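Local coordinates for protein ribose-phosphate pyrophosphokinase (PDB 5MP7) that probably transfers the pyrophosphoryl group of ATP to the 1-hydroxyl of ribose 5-phosphate, making the central metabolite PRPP with the help of magnesium ions, at residues T160-I163 / G164-A168. Sequence-based numbering, arbitrary orientation.
Sequences TGYI and GEHYA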
ATOM      1  N   THR A 160      58.993  12.214 -47.602  1.00 30.70           N
ATOM      2  CA  THR A 160      60.213  11.749 -48.272  1.00 31.67           C
ATOM      3  C   THR A 160      61.367  12.647 -47.957  1.00 31.94           C
ATOM      4  O   THR A 160      62.475  12.188 -47.907  1.00 36.19           O
ATOM      5  CB  THR A 160      60.073  11.602 -49.826  1.00 32.24           C
ATOM      6  OG1 THR A 160      59.662  12.829 -50.424  1.00 32.01           O
ATOM      7  CG2 THR A 160      59.035  10.529 -50.160  1.00 34.28           C
ATOM      8  N   GLY A 161      61.114  13.932 -47.760  1.00 34.67           N
ATOM      9  CA  GLY A 161      62.132  14.861 -47.287  1.00 34.82           C
ATOM     10  C   GLY A 161      62.713  14.420 -45.949  1.00 35.19           C
ATOM     11  O   GLY A 161      63.914  14.448 -45.749  1.00 37.94           O
ATOM     12  N   TYR A 162      61.862  13.979 -45.038  1.00 34.85           N
ATOM     13  CA  TYR A 162      62.320  13.506 -43.728  1.00 33.52           C
ATOM     14  C   TYR A 162      63.105  12.197 -43.878  1.00 34.94           C
ATOM     15  O   TYR A 162      64.161  12.030 -43.280  1.00 36.72           O
ATOM     16  CB  TYR A 162      61.147  13.337 -42.788  1.00 30.94           C
ATOM     17  CG  TYR A 162      61.488  12.685 -41.484  1.00 31.29           C
ATOM     18  CD1 TYR A 162      61.433  11.309 -41.353  1.00 33.39           C
ATOM     19  CD2 TYR A 162      61.817  13.441 -40.363  1.00 31.43           C
ATOM     20  CE1 TYR A 162      61.735  10.690 -40.153  1.00 33.06           C
ATOM     21  CE2 TYR A 162      62.105  12.835 -39.153  1.00 31.26           C
ATOM     22  CZ  TYR A 162      62.054  11.459 -39.070  1.00 33.58           C
ATOM     23  OH  TYR A 162      62.341  10.829 -37.901  1.00 35.85           O
ATOM     24  N   ILE A 163      62.579  11.270 -44.658  1.00 34.58           N
ATOM     25  CA  ILE A 163      63.258   9.996 -44.902  1.00 34.62           C
ATOM     26  C   ILE A 163      64.589  10.189 -45.621  1.00 37.48           C
ATOM     27  O   ILE A 163      65.562   9.524 -45.288  1.00 43.55           O
ATOM     28  CB  ILE A 163      62.361   9.026 -45.692  1.00 34.11           C
ATOM     29  CG1 ILE A 163      61.223   8.550 -44.785  1.00 33.86           C
ATOM     30  CG2 ILE A 163      63.132   7.817 -46.188  1.00 33.02           C
ATOM     31  CD1 ILE A 163      60.109   7.848 -45.509  1.00 33.51           C
ATOM     32  N   GLY A 164      64.647  11.110 -46.575  1.00 38.57           N
ATOM     33  CA  GLY A 164      65.909  11.515 -47.203  1.00 40.40           C
ATOM     34  C   GLY A 164      66.945  12.083 -46.249  1.00 42.02           C
ATOM     35  O   GLY A 164      68.088  11.720 -46.358  1.00 47.54           O
ATOM     36  N   GLU A 165      66.550  12.939 -45.290  1.00 48.42           N
ATOM     37  CA  GLU A 165      67.462  13.483 -44.240  1.00 49.56           C
ATOM     38  C   GLU A 165      68.064  12.372 -43.327  1.00 48.68           C
ATOM     39  O   GLU A 165      69.219  12.474 -42.932  1.00 47.98           O
ATOM     40  CB  GLU A 165      66.787  14.514 -43.287  1.00 56.29           C
ATOM     41  CG  GLU A 165      66.207  15.832 -43.826  1.00 67.08           C
ATOM     42  CD  GLU A 165      65.440  16.702 -42.755  1.00 74.37           C
ATOM     43  OE1 GLU A 165      65.665  16.565 -41.510  1.00 60.69           O
ATOM     44  OE2 GLU A 165      64.609  17.575 -43.154  1.00 74.84           O
ATOM     45  N   HIS A 166      67.301  11.338 -42.993  1.00 42.65           N
ATOM     46  CA  HIS A 166      67.773  10.340 -42.033  1.00 45.05           C
ATOM     47  C   HIS A 166      68.174   8.978 -42.555  1.00 43.08           C
ATOM     48  O   HIS A 166      68.808   8.231 -41.840  1.00 42.83           O
ATOM     49  CB  HIS A 166      66.733  10.171 -40.947  1.00 48.17           C
ATOM     50  CG  HIS A 166      66.401  11.443 -40.257  1.00 50.17           C
ATOM     51  ND1 HIS A 166      67.279  12.080 -39.409  1.00 55.39           N
ATOM     52  CD2 HIS A 166      65.283  12.197 -40.276  1.00 54.66           C
ATOM     53  CE1 HIS A 166      66.717  13.176 -38.934  1.00 55.41           C
ATOM     54  NE2 HIS A 166      65.499  13.262 -39.432  1.00 58.87           N
ATOM     55  N   TYR A 167      67.815   8.648 -43.782  1.00 45.38           N
ATOM     56  CA  TYR A 167      68.153   7.346 -44.342  1.00 45.53           C
ATOM     57  C   TYR A 167      68.792   7.438 -45.735  1.00 48.94           C
ATOM     58  O   TYR A 167      68.785   6.455 -46.469  1.00 52.75           O
ATOM     59  CB  TYR A 167      66.902   6.468 -44.383  1.00 46.83           C
ATOM     60  CG  TYR A 167      66.296   6.217 -43.028  1.00 48.44           C
ATOM     61  CD1 TYR A 167      66.811   5.245 -42.189  1.00 46.71           C
ATOM     62  CD2 TYR A 167      65.224   6.983 -42.568  1.00 49.80           C
ATOM     63  CE1 TYR A 167      66.280   5.041 -40.929  1.00 49.14           C
ATOM     64  CE2 TYR A 167      64.667   6.768 -41.311  1.00 50.13           C
ATOM     65  CZ  TYR A 167      65.195   5.784 -40.499  1.00 51.59           C
ATOM     66  OH  TYR A 167      64.678   5.543 -39.238  1.00 56.97           O
ATOM     67  N   ALA A 168      69.380   8.581 -46.101  1.00 52.80           N
ATOM     68  CA  ALA A 168      70.112   8.703 -47.378  1.00 62.83           C
ATOM     69  C   ALA A 168      71.248   7.667 -47.512  1.00 69.38           C
ATOM     70  O   ALA A 168      71.530   7.165 -48.597  1.00 65.87           O
ATOM     71  CB  ALA A 168      70.678  10.106 -47.546  1.00 67.82           C
TER
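With CG of Y162 trans to its own amide nitrogen (chi1 172°) and CG of H166 trans to its carbonyl carbon (chi1 -57°), the two rings meet across one turn of helix 156-167. CD2 of H166 lies over one face of the phenol, toward its rim, 3.4 Å from Y162 CE2, while Y162 CD2 sits at the edge of the imidazole. The two planes meet obliquely, at 59°, with the ring centroids 4.5 Å apart. The same H166 CD2 also comes within 3.2 Å of the carbonyl O of Y162, to which H166 N donates its i to i+4 bond. At the next residue, I163 O accepts a bent bond from Y167 N (2.8 Å) and a weak one from H166 N. This oxygen also lies near the plane of the Y167 ring, at its edge, and I163 CG2 reaches Y167 CD2 at 4.3 Å. One turn back, T160 O receives the nearly straight backbone bond of G164 N, and the E165 side chain, extended beyond CG, runs past the carbonyl O of G161, with CG 3.3 Å from it. Such i to i+4 backbone bonds and side-chain pairs mark the last turns of this alpha-helix. The tyrosines share E278, Y162 OH bonding OE2 and Y167 OH bonding OE1. T160 and I163 pack on W188 of helix 182-191, whereas I163 and Y167 rest on strand 253-258 and Y162 and I163 on I280 of strand 278-282, attaching the helix to the mixed sheet.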